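Local coordinates for 14-3-3 protein (Cryptosporidium parvum, PDB 3EFZ) that probably binds phosphoserine-containing partner proteins and so takes part in cell regulation and signalling, at residues 103-106 / 107-111; 203-206 / 207-211. All coordinates share one frame; numbering follows the deposited sequence.

Contact 1 of 2, residues 103-106 / 107-111; sequences IQVI and EDIKR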
loop_
_atom_site.group_PDB
_atom_site.type_symbol
_atom_site.label_atom_id
_atom_site.label_comp_id
_atom_site.label_asym_id
_atom_site.label_seq_id
_atom_site.Cartn_x
_atom_site.Cartn_y
_atom_site.Cartn_z
ATOM N N ILE B 103 15.770 -14.752 -11.736
ATOM C CA ILE B 103 16.383 -13.454 -11.455
ATOM C C ILE B 103 15.884 -12.375 -12.435
ATOM O O ILE B 103 15.729 -11.210 -12.061
ATOM C CB ILE B 103 17.916 -13.550 -11.423
ATOM C CG1 ILE B 103 18.373 -14.497 -10.303
ATOM C CG2 ILE B 103 18.554 -12.146 -11.241
ATOM C CD1 ILE B 103 18.116 -13.967 -8.891
ATOM N N GLN B 104 15.571 -12.805 -13.657
ATOM C CA GLN B 104 14.948 -11.953 -14.679
ATOM C C GLN B 104 13.547 -11.502 -14.284
ATOM O O GLN B 104 13.169 -10.375 -14.552
ATOM C CB GLN B 104 14.890 -12.666 -16.037
ATOM C CG GLN B 104 14.497 -11.747 -17.189
ATOM C CD GLN B 104 15.555 -10.694 -17.470
ATOM O OE1 GLN B 104 16.678 -11.020 -17.871
ATOM N NE2 GLN B 104 15.218 -9.427 -17.221
ATOM N N VAL B 105 12.779 -12.383 -13.650
ATOM C CA VAL B 105 11.436 -12.024 -13.185
ATOM C C VAL B 105 11.569 -10.956 -12.114
ATOM O O VAL B 105 10.831 -9.980 -12.119
ATOM C CB VAL B 105 10.652 -13.269 -12.694
ATOM C CG1 VAL B 105 9.352 -12.864 -11.993
ATOM C CG2 VAL B 105 10.384 -14.203 -13.861
ATOM N N ILE B 106 12.548 -11.140 -11.227
ATOM C CA ILE B 106 12.871 -10.197 -10.160
ATOM C C ILE B 106 13.290 -8.829 -10.720
ATOM O O ILE B 106 12.795 -7.793 -10.261
ATOM C CB ILE B 106 13.933 -10.784 -9.186
ATOM C CG1 ILE B 106 13.338 -11.963 -8.402
ATOM C CG2 ILE B 106 14.462 -9.721 -8.216
ATOM C CD1 ILE B 106 12.269 -11.541 -7.341
ATOM N N GLU B 107 14.163 -8.844 -11.721
ATOM C CA GLU B 107 14.612 -7.644 -12.433
ATOM C C GLU B 107 13.465 -6.904 -13.114
ATOM O O GLU B 107 13.401 -5.667 -13.059
ATOM C CB GLU B 107 15.682 -8.010 -13.464
ATOM C CG GLU B 107 17.023 -8.329 -12.819
ATOM C CD GLU B 107 18.106 -8.703 -13.803
ATOM O OE1 GLU B 107 17.879 -8.580 -15.029
ATOM O OE2 GLU B 107 19.204 -9.102 -13.344
ATOM N N ASP B 108 12.568 -7.663 -13.750
ATOM C CA ASP B 108 11.412 -7.087 -14.458
ATOM C C ASP B 108 10.433 -6.379 -13.505
ATOM O O ASP B 108 9.936 -5.291 -13.813
ATOM C CB ASP B 108 10.669 -8.164 -15.253
ATOM C CG ASP B 108 11.428 -8.632 -16.469
ATOM O OD1 ASP B 108 12.572 -8.174 -16.716
ATOM O OD2 ASP B 108 10.863 -9.483 -17.186
ATOM N N ILE B 109 10.162 -7.020 -12.368
ATOM C CA ILE B 109 9.324 -6.443 -11.297
ATOM C C ILE B 109 9.932 -5.165 -10.721
ATOM O O ILE B 109 9.216 -4.184 -10.468
ATOM C CB ILE B 109 9.045 -7.483 -10.162
ATOM C CG1 ILE B 109 8.130 -8.590 -10.681
ATOM C CG2 ILE B 109 8.482 -6.808 -8.892
ATOM C CD1 ILE B 109 8.174 -9.868 -9.898
ATOM N N LYS B 110 11.252 -5.177 -10.516
ATOM C CA LYS B 110 11.986 -4.023 -9.991
ATOM C C LYS B 110 11.881 -2.802 -10.917
ATOM O O LYS B 110 11.626 -1.694 -10.459
ATOM C CB LYS B 110 13.469 -4.381 -9.770
ATOM C CG LYS B 110 14.266 -3.256 -9.091
ATOM C CD LYS B 110 15.779 -3.387 -9.249
ATOM C CE LYS B 110 16.462 -2.382 -8.336
ATOM N NZ LYS B 110 17.937 -2.492 -8.341
ATOM N N ARG B 111 12.107 -3.029 -12.213
ATOM C CA ARG B 111 12.004 -2.028 -13.279
ATOM C C ARG B 111 10.600 -1.427 -13.348
ATOM O O ARG B 111 10.436 -0.203 -13.363
ATOM C CB ARG B 111 12.347 -2.709 -14.606
ATOM C CG ARG B 111 12.705 -1.816 -15.755
ATOM C CD ARG B 111 13.179 -2.681 -16.913
ATOM N NE ARG B 111 14.565 -3.136 -16.724
ATOM C CZ ARG B 111 14.957 -4.389 -16.464
ATOM N NH1 ARG B 111 14.080 -5.390 -16.377
ATOM N NH2 ARG B 111 16.258 -4.631 -16.303
#
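Gln104 and Asp108, four residues apart on helix 100-131, meet through their side chains as well as through the backbone, a compact example of an i to i+4 polar pair. From CB the glutamine chain runs to CG, anti to the backbone N (chi1 -169°), and then bends at chi2 (67°), which turns the amide along the helix toward the next turn. CG and CD come only to van der Waals range of Asp108 OD1, while OE1 accepts a hydrogen bond from Lys96 NZ. NE2, the tip, donates to Asp108 OD1 at 3.0 Å. The acceptor lies close to the amide plane, yet the nitrogen meets the oxygen from above the carboxylate plane, the two groups being turned 45° apart.

The same OD1 is gripped a second time, by Arg111 NH1 at 3.2 Å, which brings it to the edge of its guanidinium in a salt bridge. OD1 is thus held by a hydrogen bond from Gln104 and a salt bridge from Arg111, which probably help offset its closeness to Gln104 O. Glu107 passes the amide at a slant, its carboxylate plane nearly perpendicular to it; its CG rests 3.2 Å from Ile103 O, and its OE1 forms a long, weak ion pair with the same Lys96.

Another side of the helix is apolar. Val105 CG1 touches Ile109 CD1 at 3.8 Å, and Ile103, Val105, Ile106 and Ile109 pack against the second subunit, where Ile85 of that chain meets both Ile106 and Ile109. Backbone bonds such as Ile109 N to Val105 O, 3.0 Å, carry the regular alpha-helical repeat beneath. The whole is an amphipathic helix with a polar i to i+4 network on one side and a dimer-facing surface on another, in keeping with the helical dimer of 14-3-3 proteins.

Contact 2 of 2, residues 203-206 / 207-211; sequences TILK and YDLLG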
loop_
_atom_site.group_PDB
_atom_site.type_symbol
_atom_site.label_atom_id
_atom_site.label_comp_id
_atom_site.label_asym_id
_atom_site.label_seq_id
_atom_site.Cartn_x
_atom_site.Cartn_y
_atom_site.Cartn_z
ATOM N N THR B 203 18.194 14.027 7.436
ATOM C CA THR B 203 19.312 13.233 7.948
ATOM C C THR B 203 19.518 11.965 7.114
ATOM O O THR B 203 20.655 11.636 6.792
ATOM C CB THR B 203 19.129 12.861 9.441
ATOM O OG1 THR B 203 19.127 14.055 10.235
ATOM C CG2 THR B 203 20.243 11.950 9.922
ATOM N N ILE B 204 18.426 11.290 6.743
ATOM C CA ILE B 204 18.482 10.103 5.875
ATOM C C ILE B 204 19.068 10.428 4.485
ATOM O O ILE B 204 19.923 9.671 3.964
ATOM C CB ILE B 204 17.100 9.409 5.758
ATOM C CG1 ILE B 204 16.657 8.849 7.114
ATOM C CG2 ILE B 204 17.135 8.295 4.708
ATOM C CD1 ILE B 204 15.181 8.436 7.160
ATOM N N LEU B 205 18.640 11.558 3.913
ATOM C CA LEU B 205 19.164 12.034 2.633
ATOM C C LEU B 205 20.664 12.278 2.701
ATOM O O LEU B 205 21.394 11.874 1.785
ATOM C CB LEU B 205 18.458 13.321 2.187
ATOM C CG LEU B 205 18.798 13.939 0.824
ATOM C CD1 LEU B 205 18.232 13.095 -0.339
ATOM C CD2 LEU B 205 18.256 15.373 0.763
ATOM N N LYS B 206 21.106 12.926 3.781
ATOM C CA LYS B 206 22.517 13.222 4.015
ATOM C C LYS B 206 23.349 11.957 4.190
ATOM O O LYS B 206 24.435 11.833 3.609
ATOM C CB LYS B 206 22.700 14.103 5.262
ATOM C CG LYS B 206 22.198 15.535 5.141
ATOM C CD LYS B 206 22.231 16.202 6.513
ATOM C CE LYS B 206 21.584 17.576 6.478
ATOM N NZ LYS B 206 22.474 18.649 5.973
ATOM N N TYR B 207 22.844 11.041 5.012
ATOM C CA TYR B 207 23.526 9.795 5.294
ATOM C C TYR B 207 23.670 8.958 4.029
ATOM O O TYR B 207 24.780 8.635 3.630
ATOM C CB TYR B 207 22.801 9.013 6.404
ATOM C CG TYR B 207 23.517 7.753 6.872
ATOM C CD1 TYR B 207 24.221 7.731 8.080
ATOM C CD2 TYR B 207 23.479 6.577 6.110
ATOM C CE1 TYR B 207 24.869 6.565 8.514
ATOM C CE2 TYR B 207 24.125 5.422 6.526
ATOM C CZ TYR B 207 24.817 5.417 7.728
ATOM O OH TYR B 207 25.454 4.264 8.129
ATOM N N ASP B 208 22.551 8.624 3.396
ATOM C CA ASP B 208 22.581 7.697 2.273
ATOM C C ASP B 208 22.962 8.411 0.968
ATOM O O ASP B 208 24.150 8.409 0.584
ATOM C CB ASP B 208 21.256 6.927 2.165
ATOM C CG ASP B 208 21.348 5.725 1.243
ATOM O OD1 ASP B 208 22.415 5.532 0.610
ATOM O OD2 ASP B 208 20.346 4.969 1.144
ATOM N N LEU B 209 21.978 9.058 0.335
ATOM C CA LEU B 209 22.129 9.674 -0.986
ATOM C C LEU B 209 23.278 10.678 -1.143
ATOM O O LEU B 209 23.933 10.708 -2.181
ATOM C CB LEU B 209 20.816 10.327 -1.441
ATOM C CG LEU B 209 19.673 9.498 -2.044
ATOM C CD1 LEU B 209 20.189 8.465 -3.046
ATOM C CD2 LEU B 209 18.804 8.855 -0.969
ATOM N N LEU B 210 23.496 11.507 -0.126
ATOM C CA LEU B 210 24.545 12.526 -0.173
ATOM C C LEU B 210 25.918 11.953 0.189
ATOM O O LEU B 210 26.944 12.616 0.001
ATOM C CB LEU B 210 24.179 13.735 0.714
ATOM C CG LEU B 210 23.151 14.704 0.099
ATOM C CD1 LEU B 210 22.360 15.480 1.148
ATOM C CD2 LEU B 210 23.842 15.659 -0.867
ATOM N N GLY B 211 25.923 10.717 0.690
ATOM C CA GLY B 211 27.151 10.003 1.046
ATOM C C GLY B 211 27.962 10.701 2.120
ATOM O O GLY B 211 29.197 10.684 2.075
#
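Leu205 and Leu210 pack together where helix 193-207 gives way to a turn, and their contact illustrates how a helix end can be closed by apolar side chains. The tight part centres on Leu205, buried against Ala171, Val172 and Tyr175 of helix 161-185. Its CG stands anti to the backbone N (chi1 -176°), and the end of the side chain comes back toward both later leucines. One methyl, Leu205 CD1, touches Leu209 CB at 3.9 Å, the two side chains crossing at about a right angle, while CG and the other methyl, CD2, face Leu210 CD1. Leu210, itself exposed, covers Leu205 from the outer side and also touches Ile168; its CD1 leans over the backbone, 3.7 Å from Lys206 CA. Lys206 joins this packing through its CG, which meets Leu210 CD1, while its amine takes part in cation-pi contacts with Tyr202 and Phe219.

The backbone changes its spacing beneath these side chains. Tyr207 N and Asp208 N still bond four residues back, the latter to Ile204 O at 2.9 Å, whereas Leu210 N reaches five residues back to Leu205 O, also at 2.9 Å. Gly211 N bonds Asp208 O, closing a type I turn.

The other side is looser. Tyr207 and Asp208 are exposed, and both side-chain ends lead away from the preceding turn; the tyrosine instead touches Pro213 and Ala216 of helix 213-228. An i to i+5 bond overlapping a type I turn, with a glycine of positive phi at its end, marks a helix C-terminus leading through a short connection into the next antiparallel helix of the 14-3-3 bundle.

Contact 1 and contact 2 are both short-range, within one continuous run of chain each, yet they represent different uses of helical geometry: mid-helix regularity in 103-111, helix termination in 203-211. Their centres lie 26 Å apart and their nearest atoms about 12 Å, without touching. The apolar side of contact 1 packs against the second subunit, whereas no other chain of the assembly touches contact 2. Both can be placed relative to the predicted phosphoserine-binding arginines. The side chain of Ile204 lies about 4 Å from that of Arg153 and about 6 Å from that of Arg79, while the side chain of Lys110 is about 10 Å from that of Arg79. Contact 2 thus borders the probable ligand site more closely.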